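Local coordinates for citrate synthase (Pyrobaculum aerophilum, PDB 2IBP), which probably catalyses the condensation of oxaloacetate with acetyl-CoA and water to citrate and CoA in the tricarboxylic acid cycle, at residues V162-R167 with V174-D179. Residues are numbered along the deposited sequence; the frame is centred on the assembly and turned at random. Where two conformers were deposited one is given.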
# COMPACT_ATOMS: atom_id res chain seq x y z
N VAL A 162 15.09 11.40 -2.19
CA VAL A 162 15.90 10.69 -3.17
C VAL A 162 17.36 11.13 -3.12
O VAL A 162 18.27 10.30 -3.04
CB VAL A 162 15.30 10.84 -4.57
CG1 VAL A 162 16.22 10.22 -5.64
CG2 VAL A 162 13.88 10.25 -4.62
N ALA A 163 17.58 12.44 -3.22
CA ALA A 163 18.92 12.99 -3.24
C ALA A 163 19.70 12.71 -1.95
O ALA A 163 20.88 12.34 -2.00
CB ALA A 163 18.88 14.49 -3.51
N TYR A 164 19.03 12.83 -0.79
CA TYR A 164 19.71 12.59 0.48
C TYR A 164 20.14 11.13 0.57
O TYR A 164 21.25 10.83 0.97
CB TYR A 164 18.80 12.90 1.65
CG TYR A 164 18.69 14.37 2.01
CD1 TYR A 164 19.10 15.36 1.14
CD2 TYR A 164 18.07 14.76 3.20
CE1 TYR A 164 19.00 16.71 1.47
CE2 TYR A 164 17.93 16.11 3.52
CZ TYR A 164 18.39 17.08 2.64
OH TYR A 164 18.23 18.42 2.93
N HIS A 165 19.28 10.24 0.09
CA HIS A 165 19.65 8.84 0.09
C HIS A 165 20.85 8.62 -0.82
O HIS A 165 21.80 7.92 -0.45
CB HIS A 165 18.51 7.97 -0.35
CG HIS A 165 18.81 6.52 -0.19
ND1 HIS A 165 19.41 5.78 -1.18
CD2 HIS A 165 18.75 5.71 0.90
CE1 HIS A 165 19.63 4.56 -0.74
NE2 HIS A 165 19.24 4.49 0.52
N TYR A 166 20.81 9.22 -2.00
CA TYR A 166 21.93 9.08 -2.94
C TYR A 166 23.23 9.50 -2.26
O TYR A 166 24.21 8.77 -2.28
CB TYR A 166 21.70 9.86 -4.22
CG TYR A 166 22.93 9.89 -5.09
CD1 TYR A 166 23.35 8.76 -5.76
CD2 TYR A 166 23.71 11.04 -5.17
CE1 TYR A 166 24.50 8.77 -6.51
CE2 TYR A 166 24.84 11.07 -5.96
CZ TYR A 166 25.25 9.93 -6.60
OH TYR A 166 26.40 9.96 -7.37
N ARG A 167 23.23 10.69 -1.68
CA ARG A 167 24.42 11.21 -1.01
C ARG A 167 24.89 10.28 0.10
O ARG A 167 26.06 9.94 0.17
CB ARG A 167 24.12 12.59 -0.43
CG ARG A 167 23.71 13.62 -1.46
CD ARG A 167 24.82 14.00 -2.40
NE ARG A 167 25.94 14.66 -1.72
CZ ARG A 167 26.97 15.17 -2.38
NH1 ARG A 167 27.01 15.12 -3.71
NH2 ARG A 167 27.95 15.74 -1.71
N VAL A 174 24.96 15.34 2.98
CA VAL A 174 23.82 15.75 2.20
C VAL A 174 24.07 17.16 1.68
O VAL A 174 24.89 17.92 2.23
CB VAL A 174 22.46 15.72 2.95
CG1 VAL A 174 22.15 14.30 3.45
CG2 VAL A 174 22.45 16.73 4.09
N VAL A 175 23.42 17.45 0.57
CA VAL A 175 23.38 18.79 -0.01
C VAL A 175 21.96 19.25 0.17
O VAL A 175 21.02 18.75 -0.46
CB VAL A 175 23.83 18.82 -1.46
CG1 VAL A 175 23.67 20.21 -2.04
CG2 VAL A 175 25.31 18.38 -1.57
N ARG A 176 21.79 20.23 1.04
CA ARG A 176 20.45 20.69 1.34
C ARG A 176 19.87 21.53 0.22
O ARG A 176 20.61 22.03 -0.63
CB ARG A 176 20.40 21.38 2.70
CG ARG A 176 20.77 20.41 3.82
CD ARG A 176 20.63 20.98 5.21
NE ARG A 176 21.06 20.01 6.20
CZ ARG A 176 20.29 19.05 6.71
NH1 ARG A 176 19.02 18.93 6.34
NH2 ARG A 176 20.78 18.21 7.61
N PRO A 177 18.53 21.62 0.17
CA PRO A 177 17.89 22.32 -0.93
C PRO A 177 18.25 23.78 -1.05
O PRO A 177 18.31 24.49 -0.04
CB PRO A 177 16.40 22.19 -0.63
CG PRO A 177 16.27 21.11 0.37
CD PRO A 177 17.55 21.06 1.13
N ARG A 178 18.52 24.20 -2.28
CA ARG A 178 18.77 25.61 -2.57
C ARG A 178 17.49 26.31 -2.98
O ARG A 178 16.84 26.00 -3.99
CB ARG A 178 19.84 25.78 -3.64
CG ARG A 178 21.23 25.98 -3.08
CD ARG A 178 22.24 26.10 -4.17
NE ARG A 178 22.00 27.25 -5.03
CZ ARG A 178 22.72 27.52 -6.11
NH1 ARG A 178 23.72 26.71 -6.48
NH2 ARG A 178 22.44 28.57 -6.85
N ASP A 179 17.16 27.31 -2.19
CA ASP A 179 15.96 28.06 -2.34
C ASP A 179 15.88 28.81 -3.67
O ASP A 179 14.80 29.10 -4.16
CB ASP A 179 15.93 29.06 -1.19
CG ASP A 179 14.59 29.20 -0.59
OD1 ASP A 179 13.85 28.19 -0.54
OD2 ASP A 179 14.35 30.27 0.01
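Val174 lies over one face of the Tyr164 ring, its CB 4.0 Å from the centroid of that ring and 18° off the normal, a CH-pi contact. Its CG1 reaches back toward the root of the ring and comes within 3.7 Å of Tyr164 CG. With CG anti to its own carbonyl carbon (chi1 -80°), the tyrosine leans out from helix 141-169 and reaches obliquely across the loop leading to helix 183-192, bringing its hydroxyl close. The carbonyl oxygen of Val175 meets the ring at its edge, near the plane, 3.5 Å from Tyr164 CE1. Farther out, the phenol oxygen packs against two aliphatic groups set roughly at right angles about it: Tyr164 OH is 3.3 Å from Arg176 CG and equally close to CD of Pro177. The guanidinium of Arg176 stands almost perpendicular to the ring, the planes 86° apart, and no hydrogen bond joins the two. Instead they share Glu92, which is hydrogen-bonded through OE2 to the phenol and salt-bridged through OE1 to Arg176 NH1. One turn along the helix from Tyr164, Arg167 bends at chi2 and chi3 and turns a guanidinium face to Val175, whose CG2 lies 3.7 Å from Arg167 CZ. That group is fixed at its rim by the carbonyl oxygens of Glu173, which accepts from NE, and Met191. An alanine in place of Tyr164 would probably leave a gap beneath Val174 and beside Pro177, and deprive Glu92 of its phenol partner. The contact folds the loop back against the end of the helix it has just left, close to the surface and away from the residues predicted to be catalytic. With no hydrogen bond crossing directly, shape fit of apolar groups joins the segments, while Glu92 ties them indirectly and probably balances the Arg176 charge.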